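Local coordinates for protein diphthine synthase (Entamoeba histolytica, PDB 3I4T) that probably methylates the precursor of diphthamide on elongation factor 2, using S-adenosylmethionine, as other diphthine synthases of the tetrapyrrole methylase family do, at residues A[55-59]-A[100-104]; A[137-143]-A[237-243]; A[147-153]-A[177-183]; A[153-157]-A[217-221]; A[211-216]-A[257-262]. All coordinates share one frame; numbering follows the deposited sequence.

Five contacts divide between two halves of the chain. In the N-terminal half, which holds a parallel five-stranded sheet, contact 1 closes a loop between 55-59 and 100-104 before any other opens. The rest lie on and around the mixed sheet of the C-terminal half. Contact 2 opens at 137-143 and closes at 237-243; contacts 3 and 4 both lie within that span. Contact 3 pairs 147-153 with 177-183, and contact 4, starting from the shared Ser-153, crosses it to reach helix 211-225. Contact 5 starts at 211-216 on the same helix and ends at 257-262, so it crosses contacts 2 and 4 but follows contact 3 in series. Contacts 2 and 3 also touch the second subunit.

Contact 1: residues A[55-59]-A[100-104]; sequences YTAIL and LLVVG
Just past the C-terminal end of strand 97-102, in the parallel sheet of the N-terminal half, Val-103 packs against the 3-10 turn 55-58, chiefly through Thr-56. One methyl does nearly all the touching: Val-103 CG2 lies 3.3 Å from Thr-56 CA and 3.4 Å from Tyr-55 O, so it presses on backbone as much as on side chain. Val-103 holds CG1 anti to its backbone N (chi1 180°), which leaves CG2 facing the turn. The Thr-56 methyl slides past it in the opposite sense, CG2 to CG2 3.6 Å, and reaches on to 3.5 Å from Leu-101 O. The strand itself pairs with strand 49-52, from which segment 55-59 follows, and Leu-101 exchanges backbone hydrogen bonds with Phe-51 and Glu-53. Thr-56 OG1 bonds to Glu-53 O, which fixes the rotation of the side chain and directs its methyl to the strand end. Ile-58 CG2 approaches Val-103 CG2 at about a right angle, 4.1 Å away. Within the turn, Leu-59 N donates to Thr-56 O at 3.0 Å, and the Leu-59 side chain brings CG to 4.3 Å from Val-103 CG2.

Contact 2: residues A[137-143]-A[237-243]; sequences AIGCSGL and VGMARVA
Met-239 and Val-242 meet the short 3-10 turn 138-141 through apolar atoms, with no hydrogen bond across the contact. Met-239 CE sits 3.5 Å from Cys-140 SG, while its SD lies 4.0 Å from Ile-138 CG2, the two side chains crossing at about a right angle. In the methionine CG lies beside the backbone N, chi2 is extended, and the chain bends at chi3 (82°), which turns its methyl to Cys-140 SG. Further along, Val-242 CG1 touches Ala-137 CB at 3.5 Å. Toward the other end of the contact, Val-237 offers CG1 to Ser-141 CB (4.3 Å) and CG2 to Leu-143 CD1 (4.4 Å).

The next shell sets the shape of the turn. Ser-141 OG donates to Ile-138 O at 2.7 Å, almost in line with the carbonyl bond (C=O...OG 168°), and that oxygen also receives Ser-141 N. The same hydroxyl oxygen accepts Leu-143 N at 3.2 Å, which makes an ST turn, and Leu-143, at its end, packs on Val-237.

Tyr-107 and His-130 of the second subunit pack on Cys-140 and Ala-137. Strand 235-240 runs antiparallel to both 248-253 and 267-271; Cys-140 and Met-239 also rest on Ile-249, and Ile-138 and Ser-141 on Leu-270. Helix 278-284 adds Leu-284 against Leu-143 and Val-237.

Contact 3: residues A[147-153]-A[177-183]; sequences RFGQTVS and NMHTLVL
Rotation about the first side-chain bond of Phe-148 (chi1 -84°) turns the face of its ring to His-179 CB; the histidine's own CG likewise lies beside its backbone N. His-179 CB stands over the centre of the phenyl face, 3.6 Å from the ring centroid, a CH-pi contact, and the imidazole turns its edge to the same ring with planes 69° apart, a T-shaped pair. A bend at chi3 (51°) folds Arg-147 over the imidazole: His-179 CE1 lies above the guanidinium face, and NH2 donates to Asn-177 O at 2.9 Å, in the guanidinium plane but well above the carbonyl plane. These residues lie just ahead of the two parallel strands of a beta-alpha-beta unit, strand 152-154, helix 166-175, strand 180-187; Asn-177 is the C-prime residue of the Schellman motif closing the helix. Phe-148 and His-179 form a lone bridge, with Gly-149 N donating to His-179 O at 2.8 Å. The register then shifts by one residue before true parallel pairing, Val-152 N to Leu-181 O 3.1 Å and Leu-183 N to Val-152 O 2.8 Å. A water spans Gly-149 O and Leu-181 N. Glu-280 takes both side chains, by a salt bridge to Arg-147 NH1 and a hydrogen bond with His-179 NE2, while His-179 ND1 is hydrogen-bonded with Ala-273 N.

Contact 4: residues A[153-157]-A[217-221]; sequences SVCFW and QLLEV
Gln-217 reaches out from helix 211-225, which packs on the end of strand 152-154 of the mixed sheet, and lays its amide flat against the indole of Trp-157. Its chain is stretched out: CG is anti to the backbone N (chi1 -159°) and the extension continues past CG, so the amide reaches the backbone of Cys-155. Trp-157 in turn holds CG beside its backbone N (chi1 -80°), presenting a ring face to the glutamine. The amide and indole planes are 14° apart. Gln-217 CD stands 3.2 Å above the ring plane, displaced toward the rim, while Gln-217 CG covers the six-membered ring at 3.6 Å from its centroid, a CH-pi contact. Stacked in this way, the amide points NE2 at the chain: it donates to Cys-155 O at 2.9 Å, nearly straight and in the amide plane. A water bonded to Trp-157 N at 2.8 Å accepts from the same NE2, so both residues flanking Phe-156 are tied to one nitrogen. The other amide atom, OE1, is bonded to Tyr-166 OH, and the indole NE1 donates to Pro-163 O instead of to the glutamine.

Glu-220 is also anti at chi1 and extended, which carries OE2 to the indole edge in the ring plane, 3.1 Å from Trp-157 CZ3. Val-221 CG2 supports the same ring from an oblique direction, 3.7 Å from Trp-157 CZ2. Nearer the strand, Val-154 CG2 meets Leu-218 CD2 at 4.2 Å. Helix 166-175 lies alongside, Tyr-166 touching Val-154, Leu-218 and Val-221, while strand 180-187 flanks Val-154 through Val-182 and Leu-218 rests on strand 267-271.

Contact 5: residues A[211-216]-A[257-262]; sequences INQCIE and LLHYDF
The Phe-262 ring is sandwiched between two side chains: Ile-211 CD1 stands over the centre of one face, 3.7 Å from the ring centroid and 13° off its normal, a CH-pi contact, and Tyr-260 CD2 lies over the centre of the opposite face. At the rim, Leu-257 O lies in the ring plane. Ile-211 also brings CG2 to within 3.6 Å of Phe-262 CE2, so both branches of the isoleucine work on one aromatic.

Here the first turns of helix 211-225 dock on a type I beta turn, Leu-257 to Tyr-260, that begins at the end of helix 254-257 and precedes strand 267-271. The second flat group, the amide of Asn-212, grips that turn. Its ND2 gives one hydrogen bond to Tyr-260 O at 2.7 Å, practically straight (N-H...O 176°), and another to Leu-258 O at 2.8 Å. Both acceptors lie close to the amide plane, but the nitrogen stands above the carbonyl plane of Leu-258. Two carbonyls on one nitrogen fix the rotation of the amide.

One helical turn on, Ile-215 CD1 meets Leu-257 CB at 3.5 Å, and Val-250 of strand 248-253 touches Leu-257 and Phe-262. Leu-258 turns its tip back to the helix backbone, where its CD1 comes 3.4 Å from Asn-212 O.

Contact 1: residues A[55-59]-A[100-104]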
# COMPACT_ATOMS: atom_id res chain seq x y z
N TYR A 55 -4.64 7.50 17.62
CA TYR A 55 -4.38 6.15 17.10
C TYR A 55 -2.89 5.82 17.06
O TYR A 55 -2.52 4.65 16.96
CB TYR A 55 -4.97 6.00 15.69
CG TYR A 55 -6.48 5.85 15.65
CD1 TYR A 55 -7.10 4.71 16.16
CD2 TYR A 55 -7.28 6.84 15.08
CE1 TYR A 55 -8.49 4.57 16.12
CE2 TYR A 55 -8.67 6.70 15.03
CZ TYR A 55 -9.27 5.57 15.55
OH TYR A 55 -10.64 5.44 15.50
N THR A 56 -2.06 6.87 17.16
CA THR A 56 -0.60 6.75 17.12
C THR A 56 0.01 6.17 18.40
O THR A 56 1.18 5.78 18.40
CB THR A 56 0.09 8.10 16.77
OG1 THR A 56 -0.31 9.11 17.70
CG2 THR A 56 -0.26 8.54 15.35
N ALA A 57 -0.77 6.12 19.48
CA ALA A 57 -0.34 5.49 20.73
C ALA A 57 0.06 4.01 20.54
O ALA A 57 0.83 3.46 21.34
CB ALA A 57 -1.42 5.64 21.81
N ILE A 58 -0.44 3.39 19.47
CA ILE A 58 -0.10 2.00 19.14
C ILE A 58 1.35 1.80 18.69
O ILE A 58 1.89 0.70 18.81
CB ILE A 58 -1.11 1.38 18.11
CG1 ILE A 58 -1.07 -0.16 18.16
CG2 ILE A 58 -0.86 1.90 16.68
CD1 ILE A 58 -1.40 -0.74 19.52
N LEU A 59 1.98 2.86 18.19
CA LEU A 59 3.40 2.82 17.82
C LEU A 59 4.30 2.46 19.01
O LEU A 59 4.02 2.81 20.16
CB LEU A 59 3.84 4.15 17.20
CG LEU A 59 3.45 4.43 15.74
CD1 LEU A 59 3.89 5.82 15.32
CD2 LEU A 59 4.04 3.39 14.81
N LEU A 100 -0.04 17.04 10.91
CA LEU A 100 -0.82 15.97 11.52
C LEU A 100 -0.15 14.64 11.23
O LEU A 100 0.06 14.28 10.08
CB LEU A 100 -2.27 15.98 11.01
CG LEU A 100 -3.17 14.81 11.46
CD1 LEU A 100 -3.26 14.68 13.00
CD2 LEU A 100 -4.55 14.93 10.84
N LEU A 101 0.16 13.90 12.28
CA LEU A 101 0.87 12.65 12.17
C LEU A 101 -0.07 11.46 12.36
O LEU A 101 -0.80 11.40 13.35
CB LEU A 101 2.02 12.61 13.18
CG LEU A 101 3.01 13.77 13.24
CD1 LEU A 101 4.17 13.42 14.16
CD2 LEU A 101 3.51 14.13 11.85
N VAL A 102 -0.05 10.53 11.42
CA VAL A 102 -0.96 9.38 11.44
C VAL A 102 -0.17 8.10 11.30
O VAL A 102 0.86 8.09 10.63
CB VAL A 102 -2.05 9.47 10.32
CG1 VAL A 102 -2.81 10.77 10.41
CG2 VAL A 102 -1.44 9.32 8.93
N VAL A 103 -0.63 7.03 11.94
CA VAL A 103 -0.02 5.70 11.83
C VAL A 103 -0.19 5.17 10.41
O VAL A 103 -1.28 5.24 9.85
CB VAL A 103 -0.67 4.67 12.81
CG1 VAL A 103 -0.03 3.28 12.67
CG2 VAL A 103 -0.54 5.15 14.22
N GLY A 104 0.88 4.64 9.84
CA GLY A 104 0.83 4.06 8.50
C GLY A 104 0.95 5.06 7.37
O GLY A 104 1.93 5.80 7.27

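Contact 2: residues A[137-143]-A[237-243]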
# COMPACT_ATOMS: atom_id res chain seq x y z
N ALA A 137 2.16 -3.88 3.40
CA ALA A 137 3.00 -4.63 4.34
C ALA A 137 2.64 -6.10 4.52
O ALA A 137 3.52 -6.93 4.80
CB ALA A 137 3.03 -3.92 5.67
N ILE A 138 1.35 -6.43 4.40
CA ILE A 138 0.84 -7.80 4.52
C ILE A 138 1.41 -8.73 3.43
O ILE A 138 1.17 -9.95 3.44
CB ILE A 138 -0.73 -7.86 4.50
CG1 ILE A 138 -1.26 -7.09 3.29
CG2 ILE A 138 -1.32 -7.35 5.80
CD1 ILE A 138 -2.59 -7.56 2.79
N GLY A 139 2.13 -8.14 2.49
CA GLY A 139 2.89 -8.88 1.50
C GLY A 139 3.90 -9.83 2.12
O GLY A 139 4.34 -10.77 1.47
N CYS A 140 4.25 -9.61 3.38
CA CYS A 140 5.23 -10.48 4.04
C CYS A 140 4.69 -11.87 4.30
O CYS A 140 5.45 -12.77 4.67
CB CYS A 140 5.77 -9.84 5.33
SG CYS A 140 4.53 -9.48 6.55
N SER A 141 3.39 -12.04 4.10
CA SER A 141 2.74 -13.34 4.24
C SER A 141 3.16 -14.33 3.15
O SER A 141 3.13 -15.54 3.35
CB SER A 141 1.23 -13.16 4.19
OG SER A 141 0.85 -12.58 2.95
N GLY A 142 3.54 -13.80 1.99
CA GLY A 142 3.81 -14.63 0.83
C GLY A 142 2.69 -14.59 -0.19
O GLY A 142 2.87 -15.05 -1.32
N LEU A 143 1.54 -14.05 0.20
CA LEU A 143 0.45 -13.86 -0.76
C LEU A 143 0.77 -12.69 -1.69
O LEU A 143 1.32 -11.66 -1.25
CB LEU A 143 -0.89 -13.68 -0.04
CG LEU A 143 -1.48 -14.88 0.72
CD1 LEU A 143 -2.59 -14.43 1.63
CD2 LEU A 143 -1.98 -16.04 -0.19
N VAL A 237 -4.56 -16.68 7.50
CA VAL A 237 -3.31 -16.11 7.94
C VAL A 237 -3.62 -15.07 9.01
O VAL A 237 -4.22 -14.03 8.71
CB VAL A 237 -2.54 -15.45 6.77
CG1 VAL A 237 -1.12 -15.08 7.18
CG2 VAL A 237 -2.54 -16.36 5.54
N GLY A 238 -3.24 -15.37 10.25
CA GLY A 238 -3.35 -14.43 11.34
C GLY A 238 -2.08 -13.62 11.35
O GLY A 238 -0.98 -14.18 11.23
N MET A 239 -2.22 -12.31 11.46
CA MET A 239 -1.05 -11.44 11.48
C MET A 239 -1.14 -10.42 12.59
O MET A 239 -2.14 -9.72 12.72
CB MET A 239 -0.88 -10.75 10.13
CG MET A 239 -0.75 -11.73 8.97
SD MET A 239 -0.45 -10.87 7.43
CE MET A 239 1.32 -10.59 7.52
N ALA A 240 -0.09 -10.35 13.39
CA ALA A 240 -0.01 -9.41 14.49
C ALA A 240 1.24 -8.56 14.35
O ALA A 240 2.31 -9.07 14.04
CB ALA A 240 -0.02 -10.15 15.82
N ARG A 241 1.10 -7.26 14.60
CA ARG A 241 2.21 -6.31 14.59
C ARG A 241 3.01 -6.34 13.27
O ARG A 241 4.24 -6.43 13.27
CB ARG A 241 3.10 -6.52 15.83
CG ARG A 241 2.31 -6.41 17.13
CD ARG A 241 3.08 -6.86 18.36
NE ARG A 241 3.48 -8.27 18.30
CZ ARG A 241 2.69 -9.31 18.55
NH1 ARG A 241 1.41 -9.14 18.86
NH2 ARG A 241 3.18 -10.53 18.47
N VAL A 242 2.30 -6.23 12.16
CA VAL A 242 2.93 -6.24 10.84
C VAL A 242 3.97 -5.12 10.74
O VAL A 242 3.74 -3.99 11.16
CB VAL A 242 1.87 -6.15 9.71
CG1 VAL A 242 2.52 -6.08 8.34
CG2 VAL A 242 0.95 -7.37 9.76
N ALA A 243 5.15 -5.48 10.23
CA ALA A 243 6.24 -4.53 10.02
C ALA A 243 6.90 -4.05 11.32
O ALA A 243 7.74 -3.15 11.29
CB ALA A 243 5.76 -3.33 9.17

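Contact 3: residues A[147-153]-A[177-183]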
# COMPACT_ATOMS: atom_id res chain seq x y z
N ARG A 147 -3.27 -10.04 -6.28
CA ARG A 147 -4.41 -10.95 -6.15
C ARG A 147 -5.41 -10.58 -5.04
O ARG A 147 -6.40 -11.26 -4.87
CB ARG A 147 -3.93 -12.40 -6.01
CG ARG A 147 -3.13 -12.90 -7.23
CD ARG A 147 -3.01 -14.42 -7.21
NE ARG A 147 -4.33 -15.02 -7.01
CZ ARG A 147 -4.56 -16.26 -6.58
NH1 ARG A 147 -3.55 -17.08 -6.30
NH2 ARG A 147 -5.81 -16.67 -6.44
N PHE A 148 -5.16 -9.51 -4.30
CA PHE A 148 -6.12 -9.04 -3.28
C PHE A 148 -7.33 -8.33 -3.90
O PHE A 148 -7.17 -7.40 -4.70
CB PHE A 148 -5.44 -8.18 -2.20
CG PHE A 148 -4.81 -9.00 -1.11
CD1 PHE A 148 -3.57 -9.60 -1.30
CD2 PHE A 148 -5.48 -9.22 0.07
CE1 PHE A 148 -3.00 -10.39 -0.31
CE2 PHE A 148 -4.93 -10.02 1.06
CZ PHE A 148 -3.68 -10.61 0.87
N GLY A 149 -8.51 -8.80 -3.52
CA GLY A 149 -9.79 -8.21 -3.93
C GLY A 149 -10.06 -7.05 -3.00
O GLY A 149 -9.11 -6.46 -2.46
N GLN A 150 -11.35 -6.72 -2.78
CA GLN A 150 -11.67 -5.59 -1.91
C GLN A 150 -11.44 -5.88 -0.42
O GLN A 150 -11.60 -7.02 0.05
CB GLN A 150 -13.04 -4.99 -2.20
CG GLN A 150 -14.25 -5.64 -1.55
CD GLN A 150 -15.57 -5.03 -2.06
OE1 GLN A 150 -15.82 -3.83 -1.89
NE2 GLN A 150 -16.40 -5.86 -2.69
N THR A 151 -11.02 -4.84 0.30
CA THR A 151 -10.70 -4.91 1.72
C THR A 151 -11.98 -4.81 2.54
O THR A 151 -12.90 -4.05 2.18
CB THR A 151 -9.71 -3.79 2.09
OG1 THR A 151 -8.59 -3.83 1.18
CG2 THR A 151 -9.21 -3.90 3.53
N VAL A 152 -12.06 -5.61 3.62
CA VAL A 152 -13.27 -5.64 4.45
C VAL A 152 -12.96 -5.35 5.93
O VAL A 152 -11.82 -5.55 6.38
CB VAL A 152 -14.06 -6.97 4.32
CG1 VAL A 152 -14.45 -7.22 2.89
CG2 VAL A 152 -13.27 -8.14 4.89
N SER A 153 -13.97 -4.88 6.66
CA SER A 153 -13.82 -4.51 8.07
C SER A 153 -14.80 -5.29 8.95
O SER A 153 -16.00 -5.33 8.67
CB SER A 153 -14.03 -3.00 8.29
OG SER A 153 -12.92 -2.27 7.78
N ASN A 177 -11.80 -15.77 -7.05
CA ASN A 177 -10.42 -16.25 -6.88
C ASN A 177 -9.43 -15.16 -6.45
O ASN A 177 -8.26 -15.17 -6.87
CB ASN A 177 -9.95 -17.00 -8.14
CG ASN A 177 -8.72 -17.84 -7.89
OD1 ASN A 177 -8.56 -18.40 -6.81
ND2 ASN A 177 -7.84 -17.94 -8.89
N MET A 178 -9.90 -14.25 -5.59
CA MET A 178 -9.08 -13.17 -5.03
C MET A 178 -8.89 -13.33 -3.52
O MET A 178 -9.75 -13.91 -2.86
CB MET A 178 -9.72 -11.81 -5.31
CG MET A 178 -9.79 -11.46 -6.79
SD MET A 178 -10.54 -9.85 -7.10
CE MET A 178 -12.24 -10.32 -7.31
N HIS A 179 -7.76 -12.85 -2.99
CA HIS A 179 -7.50 -12.89 -1.55
C HIS A 179 -8.25 -11.77 -0.85
O HIS A 179 -8.60 -10.78 -1.49
CB HIS A 179 -6.00 -12.78 -1.23
CG HIS A 179 -5.12 -13.73 -1.98
ND1 HIS A 179 -5.45 -15.06 -2.17
CD2 HIS A 179 -3.92 -13.56 -2.58
CE1 HIS A 179 -4.49 -15.65 -2.87
NE2 HIS A 179 -3.55 -14.76 -3.12
N THR A 180 -8.47 -11.91 0.46
CA THR A 180 -9.08 -10.86 1.25
C THR A 180 -8.22 -10.42 2.44
O THR A 180 -7.67 -11.26 3.18
CB THR A 180 -10.52 -11.26 1.76
OG1 THR A 180 -11.32 -11.72 0.67
CG2 THR A 180 -11.21 -10.08 2.41
N LEU A 181 -8.11 -9.11 2.62
CA LEU A 181 -7.57 -8.51 3.83
C LEU A 181 -8.72 -8.11 4.72
O LEU A 181 -9.60 -7.35 4.30
CB LEU A 181 -6.73 -7.28 3.51
CG LEU A 181 -6.28 -6.40 4.68
CD1 LEU A 181 -5.30 -7.14 5.61
CD2 LEU A 181 -5.66 -5.12 4.12
N VAL A 182 -8.72 -8.63 5.94
CA VAL A 182 -9.75 -8.36 6.92
C VAL A 182 -9.20 -7.42 7.99
O VAL A 182 -8.36 -7.81 8.80
CB VAL A 182 -10.26 -9.66 7.56
CG1 VAL A 182 -11.44 -9.38 8.49
CG2 VAL A 182 -10.65 -10.68 6.49
N LEU A 183 -9.64 -6.17 7.98
CA LEU A 183 -9.23 -5.20 8.99
C LEU A 183 -10.17 -5.31 10.19
O LEU A 183 -11.35 -5.57 10.03
CB LEU A 183 -9.20 -3.79 8.41
CG LEU A 183 -8.18 -3.55 7.29
CD1 LEU A 183 -8.29 -2.13 6.78
CD2 LEU A 183 -6.74 -3.84 7.75
O HOH W 1 -6.45 -13.62 -8.79
O HOH W 2 -8.57 -7.49 0.25

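Contact 4: residues A[153-157]-A[217-221]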
# COMPACT_ATOMS: atom_id res chain seq x y z
N SER A 153 -13.97 -4.88 6.66
CA SER A 153 -13.82 -4.51 8.07
C SER A 153 -14.80 -5.29 8.95
O SER A 153 -16.00 -5.33 8.67
CB SER A 153 -14.03 -3.00 8.29
OG SER A 153 -12.92 -2.27 7.78
N VAL A 154 -14.26 -5.89 10.01
CA VAL A 154 -15.09 -6.55 11.01
C VAL A 154 -15.25 -5.62 12.21
O VAL A 154 -14.27 -5.06 12.70
CB VAL A 154 -14.52 -7.94 11.40
CG1 VAL A 154 -15.37 -8.59 12.48
CG2 VAL A 154 -14.46 -8.84 10.18
N CYS A 155 -16.50 -5.45 12.65
CA CYS A 155 -16.84 -4.55 13.76
C CYS A 155 -17.16 -5.32 15.04
O CYS A 155 -17.53 -6.50 14.99
CB CYS A 155 -18.04 -3.68 13.37
SG CYS A 155 -17.70 -2.51 12.00
N PHE A 156 -17.03 -4.64 16.18
CA PHE A 156 -17.48 -5.17 17.46
C PHE A 156 -19.01 -5.24 17.51
O PHE A 156 -19.68 -4.24 17.28
CB PHE A 156 -16.98 -4.32 18.64
CG PHE A 156 -15.58 -4.67 19.08
CD1 PHE A 156 -15.30 -5.92 19.61
CD2 PHE A 156 -14.56 -3.73 18.99
CE1 PHE A 156 -14.02 -6.24 20.02
CE2 PHE A 156 -13.27 -4.04 19.41
CZ PHE A 156 -13.00 -5.29 19.92
N TRP A 157 -19.53 -6.41 17.84
CA TRP A 157 -20.97 -6.58 18.00
C TRP A 157 -21.45 -6.05 19.34
O TRP A 157 -20.72 -6.12 20.34
CB TRP A 157 -21.36 -8.04 17.82
CG TRP A 157 -21.44 -8.46 16.38
CD1 TRP A 157 -21.13 -7.70 15.28
CD2 TRP A 157 -21.86 -9.73 15.89
NE1 TRP A 157 -21.33 -8.43 14.14
CE2 TRP A 157 -21.78 -9.68 14.48
CE3 TRP A 157 -22.29 -10.91 16.50
CZ2 TRP A 157 -22.11 -10.77 13.66
CZ3 TRP A 157 -22.63 -12.00 15.69
CH2 TRP A 157 -22.54 -11.92 14.29
N GLN A 217 -16.46 -14.48 15.28
CA GLN A 217 -17.59 -13.82 14.62
C GLN A 217 -17.83 -14.35 13.20
O GLN A 217 -18.97 -14.58 12.81
CB GLN A 217 -17.38 -12.30 14.60
CG GLN A 217 -18.68 -11.54 14.43
CD GLN A 217 -18.48 -10.08 14.10
OE1 GLN A 217 -18.58 -9.68 12.94
NE2 GLN A 217 -18.21 -9.27 15.11
N LEU A 218 -16.75 -14.53 12.44
CA LEU A 218 -16.84 -15.06 11.08
C LEU A 218 -17.46 -16.45 11.05
O LEU A 218 -18.26 -16.76 10.16
CB LEU A 218 -15.46 -15.10 10.38
CG LEU A 218 -14.69 -13.81 10.06
CD1 LEU A 218 -13.38 -14.14 9.38
CD2 LEU A 218 -15.46 -12.84 9.21
N LEU A 219 -17.09 -17.28 12.02
CA LEU A 219 -17.62 -18.64 12.11
C LEU A 219 -19.11 -18.63 12.44
O LEU A 219 -19.87 -19.44 11.92
CB LEU A 219 -16.83 -19.47 13.13
CG LEU A 219 -15.44 -19.86 12.61
CD1 LEU A 219 -14.60 -20.59 13.66
CD2 LEU A 219 -15.56 -20.72 11.35
N GLU A 220 -19.52 -17.67 13.26
CA GLU A 220 -20.92 -17.53 13.65
C GLU A 220 -21.80 -17.02 12.51
O GLU A 220 -22.96 -17.43 12.36
CB GLU A 220 -21.00 -16.60 14.85
CG GLU A 220 -22.27 -16.71 15.64
CD GLU A 220 -22.35 -15.67 16.73
OE1 GLU A 220 -21.46 -15.65 17.61
OE2 GLU A 220 -23.30 -14.86 16.70
N VAL A 221 -21.25 -16.11 11.71
CA VAL A 221 -21.92 -15.58 10.53
C VAL A 221 -22.09 -16.67 9.47
O VAL A 221 -23.14 -16.78 8.85
CB VAL A 221 -21.16 -14.35 9.99
CG1 VAL A 221 -21.61 -13.99 8.59
CG2 VAL A 221 -21.33 -13.16 10.94
O HOH W 3 -19.05 -6.58 11.90
O HOH W 4 -18.17 -8.80 18.31

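Contact 5: residues A[211-216]-A[257-262]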
# COMPACT_ATOMS: atom_id res chain seq x y z
N ILE A 211 -7.67 -11.22 16.37
CA ILE A 211 -7.87 -12.31 15.42
C ILE A 211 -8.84 -13.36 15.97
O ILE A 211 -9.69 -13.87 15.22
CB ILE A 211 -6.51 -12.94 15.08
CG1 ILE A 211 -5.76 -12.05 14.08
CG2 ILE A 211 -6.65 -14.38 14.56
CD1 ILE A 211 -4.25 -12.22 14.10
N ASN A 212 -8.71 -13.68 17.27
CA ASN A 212 -9.55 -14.65 17.96
C ASN A 212 -11.03 -14.27 17.90
O ASN A 212 -11.87 -15.08 17.48
CB ASN A 212 -9.12 -14.81 19.44
CG ASN A 212 -7.62 -15.06 19.59
OD1 ASN A 212 -6.85 -14.13 19.86
ND2 ASN A 212 -7.20 -16.31 19.43
N GLN A 213 -11.34 -13.04 18.30
CA GLN A 213 -12.70 -12.49 18.26
C GLN A 213 -13.19 -12.33 16.83
O GLN A 213 -14.39 -12.42 16.57
CB GLN A 213 -12.77 -11.13 18.95
CG GLN A 213 -12.48 -11.15 20.42
CD GLN A 213 -12.19 -9.76 20.96
OE1 GLN A 213 -11.33 -9.04 20.45
NE2 GLN A 213 -12.90 -9.39 22.02
N CYS A 214 -12.27 -12.06 15.91
CA CYS A 214 -12.59 -11.95 14.49
C CYS A 214 -13.04 -13.30 13.93
O CYS A 214 -14.09 -13.39 13.29
CB CYS A 214 -11.39 -11.44 13.69
SG CYS A 214 -11.66 -11.51 11.89
N ILE A 215 -12.23 -14.34 14.14
CA ILE A 215 -12.55 -15.68 13.66
C ILE A 215 -13.83 -16.18 14.30
O ILE A 215 -14.67 -16.77 13.63
CB ILE A 215 -11.37 -16.67 13.90
CG1 ILE A 215 -10.17 -16.32 13.02
CG2 ILE A 215 -11.81 -18.11 13.65
CD1 ILE A 215 -8.93 -17.12 13.33
N GLU A 216 -14.01 -15.91 15.58
CA GLU A 216 -15.23 -16.33 16.27
C GLU A 216 -16.46 -15.78 15.54
O GLU A 216 -17.37 -16.54 15.20
CB GLU A 216 -15.22 -15.84 17.73
CG GLU A 216 -16.29 -16.46 18.61
CD GLU A 216 -16.54 -15.64 19.87
OE1 GLU A 216 -16.82 -14.42 19.74
OE2 GLU A 216 -16.46 -16.21 20.99
N LEU A 257 -6.55 -21.21 14.82
CA LEU A 257 -6.17 -19.82 15.05
C LEU A 257 -7.11 -19.12 16.03
O LEU A 257 -6.69 -18.23 16.76
CB LEU A 257 -5.99 -19.06 13.73
CG LEU A 257 -4.56 -19.00 13.18
CD1 LEU A 257 -3.96 -20.37 12.94
CD2 LEU A 257 -4.48 -18.18 11.91
N LEU A 258 -8.37 -19.55 16.05
CA LEU A 258 -9.34 -19.13 17.07
C LEU A 258 -8.82 -19.10 18.53
O LEU A 258 -9.23 -18.24 19.32
CB LEU A 258 -10.59 -20.02 16.98
CG LEU A 258 -11.77 -19.85 17.94
CD1 LEU A 258 -12.39 -18.44 17.88
CD2 LEU A 258 -12.83 -20.92 17.66
N HIS A 259 -7.91 -20.01 18.88
CA HIS A 259 -7.44 -20.13 20.27
C HIS A 259 -5.98 -19.82 20.40
O HIS A 259 -5.40 -19.91 21.49
CB HIS A 259 -7.71 -21.53 20.80
CG HIS A 259 -9.15 -21.91 20.78
ND1 HIS A 259 -10.09 -21.31 21.58
CD2 HIS A 259 -9.82 -22.81 20.02
CE1 HIS A 259 -11.28 -21.83 21.33
NE2 HIS A 259 -11.15 -22.74 20.38
N TYR A 260 -5.36 -19.47 19.28
CA TYR A 260 -3.96 -19.10 19.29
C TYR A 260 -3.77 -17.71 19.93
O TYR A 260 -4.55 -16.79 19.69
CB TYR A 260 -3.42 -19.13 17.86
CG TYR A 260 -1.93 -19.04 17.79
CD1 TYR A 260 -1.15 -20.18 17.68
CD2 TYR A 260 -1.29 -17.81 17.83
CE1 TYR A 260 0.24 -20.09 17.62
CE2 TYR A 260 0.08 -17.70 17.78
CZ TYR A 260 0.84 -18.85 17.67
OH TYR A 260 2.22 -18.73 17.61
N ASP A 261 -2.75 -17.58 20.77
CA ASP A 261 -2.41 -16.32 21.41
C ASP A 261 -1.48 -15.50 20.52
O ASP A 261 -0.32 -15.88 20.33
CB ASP A 261 -1.76 -16.59 22.78
CG ASP A 261 -1.35 -15.30 23.53
OD1 ASP A 261 -1.66 -14.17 23.09
OD2 ASP A 261 -0.72 -15.44 24.60
N PHE A 262 -1.98 -14.39 20.00
CA PHE A 262 -1.24 -13.55 19.05
C PHE A 262 -0.54 -12.36 19.70
O PHE A 262 0.21 -11.63 19.03
CB PHE A 262 -2.17 -13.07 17.93
CG PHE A 262 -2.47 -14.12 16.89
CD1 PHE A 262 -1.66 -14.24 15.76
CD2 PHE A 262 -3.54 -14.99 17.05
CE1 PHE A 262 -1.92 -15.21 14.80
CE2 PHE A 262 -3.82 -15.96 16.10
CZ PHE A 262 -3.01 -16.08 14.97
O HOH W 5 -4.78 -13.05 20.88